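Local coordinates for protein probable porin (Pseudomonas aeruginosa, PDB 4FSO) that probably acts as an outer-membrane porin of the OprD family, a beta-barrel channel through which small solutes are thought to pass, at residues Arg183-Cys186 with Asp187-Gly190; Asp384-Arg387 with Ser388-Val392. All coordinates share one frame; numbering follows the deposited sequence.

Interaction 1. Residues Arg183-Cys186 with Asp187-Gly190; sequences RYAC and DTTG
T188 reaches back across C186 and D187 to A185, its OG1 donating a hydrogen bond to A185 O (2.5 Å as modelled, a shortness not to be leaned on). The hydroxyl sits beside the threonine's own backbone N (chi1 -49°), and this turns it back to A185 O, which it meets from one side of the carbonyl, not end-on. A water spans the same gap, accepting from T188 N at 2.9 Å and donating to A185 O at 3.2 Å, so both oxygen and amide are engaged although A185 O and T188 N lie 3.8 Å apart. C186 and D187 are the two central residues of the turn, C186 with beta-region angles and D187 with a positive phi (66°) that brings the backbone round to T188. Their side chains diverge: C186 SG forms the disulfide with C179, while the carboxylate of D187 makes a salt bridge to R176. T188 also shares a backbone hydrogen bond with L177, tying the turn to the chain leading into it. The result is a water-bridged beta turn close to type II, at the end of the loop closed by the C179-C186 disulfide, in the connection between strands 173-174 and 193-203.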
# COMPACT_ATOMS: atom_id res chain seq x y z
N ARG A 183 -12.57 16.81 -4.16
CA ARG A 183 -11.55 17.30 -5.08
C ARG A 183 -11.77 16.56 -6.38
O ARG A 183 -12.65 16.93 -7.17
N TYR A 184 -10.99 15.51 -6.59
CA TYR A 184 -11.13 14.64 -7.76
C TYR A 184 -12.51 14.04 -7.84
O TYR A 184 -13.02 13.49 -6.85
CB TYR A 184 -10.12 13.51 -7.70
CG TYR A 184 -8.70 13.98 -7.76
CD1 TYR A 184 -8.36 15.18 -8.39
CD2 TYR A 184 -7.69 13.24 -7.17
CE1 TYR A 184 -7.04 15.61 -8.44
CE2 TYR A 184 -6.39 13.65 -7.22
CZ TYR A 184 -6.05 14.83 -7.85
OH TYR A 184 -4.72 15.21 -7.88
N ALA A 185 -13.12 14.12 -9.01
CA ALA A 185 -14.48 13.63 -9.17
C ALA A 185 -14.56 12.09 -9.07
O ALA A 185 -13.65 11.37 -9.50
CB ALA A 185 -15.12 14.15 -10.47
N CYS A 186 -15.64 11.61 -8.47
CA CYS A 186 -15.84 10.18 -8.31
C CYS A 186 -16.21 9.55 -9.65
O CYS A 186 -16.76 10.24 -10.51
CB CYS A 186 -16.91 9.92 -7.24
SG CYS A 186 -16.23 10.05 -5.56
N ASP A 187 -15.86 8.27 -9.83
CA ASP A 187 -16.18 7.53 -11.06
C ASP A 187 -15.43 8.10 -12.28
O ASP A 187 -15.94 8.11 -13.40
CB ASP A 187 -17.71 7.51 -11.28
CG ASP A 187 -18.18 6.30 -12.08
OD1 ASP A 187 -17.47 5.88 -13.02
OD2 ASP A 187 -19.29 5.79 -11.79
N THR A 188 -14.21 8.59 -12.05
CA THR A 188 -13.37 9.05 -13.14
C THR A 188 -12.61 7.85 -13.64
O THR A 188 -11.91 7.21 -12.87
CB THR A 188 -12.31 10.04 -12.65
OG1 THR A 188 -12.92 11.05 -11.85
CG2 THR A 188 -11.57 10.66 -13.85
N THR A 189 -12.72 7.56 -14.93
CA THR A 189 -12.27 6.27 -15.41
C THR A 189 -11.13 6.38 -16.41
O THR A 189 -11.04 7.36 -17.13
CB THR A 189 -13.47 5.45 -15.99
OG1 THR A 189 -13.83 4.42 -15.05
CG2 THR A 189 -13.17 4.86 -17.38
N GLY A 190 -10.26 5.38 -16.44
CA GLY A 190 -9.26 5.31 -17.49
C GLY A 190 -9.31 4.00 -18.25
O GLY A 190 -9.68 2.97 -17.69
O HOH W 1 -13.02 8.21 -9.47

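Interaction 2. Residues Asp384-Arg387 with Ser388-Val392; sequences DFER and SARDV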
# COMPACT_ATOMS: atom_id res chain seq x y z
N ASP A 384 -9.76 20.85 11.39
CA ASP A 384 -10.43 22.09 11.72
C ASP A 384 -11.28 22.54 10.53
O ASP A 384 -11.71 23.68 10.50
CB ASP A 384 -9.44 23.16 12.13
CG ASP A 384 -8.47 23.55 11.01
OD1 ASP A 384 -8.46 22.91 9.94
OD2 ASP A 384 -7.70 24.51 11.21
N PHE A 385 -11.52 21.63 9.58
CA PHE A 385 -12.37 21.87 8.39
C PHE A 385 -13.31 20.69 8.16
O PHE A 385 -12.86 19.55 8.16
CB PHE A 385 -11.52 22.11 7.12
CG PHE A 385 -10.50 21.03 6.86
CD1 PHE A 385 -10.78 20.00 5.97
CD2 PHE A 385 -9.29 21.02 7.53
CE1 PHE A 385 -9.87 18.98 5.76
CE2 PHE A 385 -8.37 20.01 7.32
CZ PHE A 385 -8.66 18.98 6.43
N GLU A 386 -14.61 20.96 7.97
CA GLU A 386 -15.61 19.90 7.77
C GLU A 386 -15.57 18.86 8.89
O GLU A 386 -15.52 17.66 8.64
CB GLU A 386 -15.38 19.18 6.44
CG GLU A 386 -16.34 19.53 5.33
CD GLU A 386 -15.66 20.27 4.22
OE1 GLU A 386 -15.60 19.73 3.09
OE2 GLU A 386 -15.18 21.40 4.47
N ARG A 387 -15.58 19.34 10.13
CA ARG A 387 -15.32 18.48 11.28
C ARG A 387 -16.25 17.28 11.38
O ARG A 387 -15.79 16.13 11.46
CB ARG A 387 -15.37 19.30 12.57
CG ARG A 387 -14.19 20.26 12.77
CD ARG A 387 -14.50 21.25 13.88
NE ARG A 387 -13.39 22.15 14.19
CZ ARG A 387 -13.15 23.31 13.57
NH1 ARG A 387 -13.94 23.72 12.58
NH2 ARG A 387 -12.12 24.05 13.94
N SER A 388 -17.56 17.55 11.34
CA SER A 388 -18.59 16.51 11.43
C SER A 388 -18.38 15.44 10.37
O SER A 388 -18.39 14.23 10.65
CB SER A 388 -20.00 17.10 11.31
OG SER A 388 -20.27 18.04 12.35
N ALA A 389 -18.16 15.89 9.14
CA ALA A 389 -18.01 14.98 8.03
C ALA A 389 -16.74 14.11 8.09
O ALA A 389 -16.76 12.96 7.65
CB ALA A 389 -18.07 15.75 6.71
N ARG A 390 -15.63 14.61 8.63
CA ARG A 390 -14.43 13.78 8.56
C ARG A 390 -13.67 13.44 9.83
O ARG A 390 -12.73 12.65 9.76
CB ARG A 390 -13.48 14.24 7.46
CG ARG A 390 -13.25 15.69 7.41
CD ARG A 390 -13.60 16.19 6.03
NE ARG A 390 -12.52 16.04 5.06
CZ ARG A 390 -12.47 16.73 3.91
NH1 ARG A 390 -13.43 17.60 3.63
NH2 ARG A 390 -11.46 16.55 3.06
N ASP A 391 -14.06 14.00 10.97
CA ASP A 391 -13.53 13.48 12.23
C ASP A 391 -13.94 12.00 12.47
O ASP A 391 -15.08 11.62 12.22
CB ASP A 391 -14.00 14.34 13.39
CG ASP A 391 -13.33 15.70 13.41
OD1 ASP A 391 -12.58 16.01 12.46
OD2 ASP A 391 -13.58 16.45 14.37
N VAL A 392 -13.00 11.17 12.93
CA VAL A 392 -13.35 9.78 13.28
C VAL A 392 -12.54 9.19 14.40
O VAL A 392 -11.34 9.44 14.53
CB VAL A 392 -13.15 8.75 12.12
CG1 VAL A 392 -14.48 8.19 11.65
CG2 VAL A 392 -12.30 9.31 11.00
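A local, largely exposed contact folds the chain into a single helical turn in the connection between strands 373-383 and 392-404. Two i-to-i+4 backbone bonds define it: R390 N donates to E386 O at 3.1 Å, and D391 N to R387 O at 2.8 Å, with R390 N adding a weak second bond to R387 O. E386 holds the N-cap position. Its side chain, bent at chi2, crosses that of R390 at a slant and forms a salt bridge from OE1 to NH1 at 3.1 Å, with OE1 near the guanidinium plane and the carboxylate turned 75° against it. This turn forms the connection of the antiparallel hairpin made by the last two strands of the OprD-family barrel. R390 bends at chi2 and chi3, packing CD on E386 CB (3.5 Å) and bringing its guanidinium to F385. There CE1 stands 3.8 Å above the centre of the guanidinium plane, the ring presenting its edge, its plane 75° from that of the guanidinium. D391 lies alongside R387, pointing the same way, but R387 NE and D391 OD2 remain 5.7 Å apart. D391 OD1 instead accepts from T383 N, linking the helix end to strand 373-383.

How the interactions relate
Neither contact belongs to a hydrophobic core: interaction 1 is partly buried, with T188 inside, and interaction 2 is a surface contact in which F385 is the buried member. They occupy separate inter-strand connections, their nearest atoms about 7 Å apart and their centres about 22 Å. They do not touch, although R390 of interaction 2 reaches N181 in the loop that holds interaction 1. The chemistry differs accordingly. A hydroxyl and a water hold the turn at 183-190, and a covalent crosslink secures its loop, whereas 384-392 relies on helical backbone bonds and a charged pair. In both, an aspartate side chain pairs beyond the turn itself.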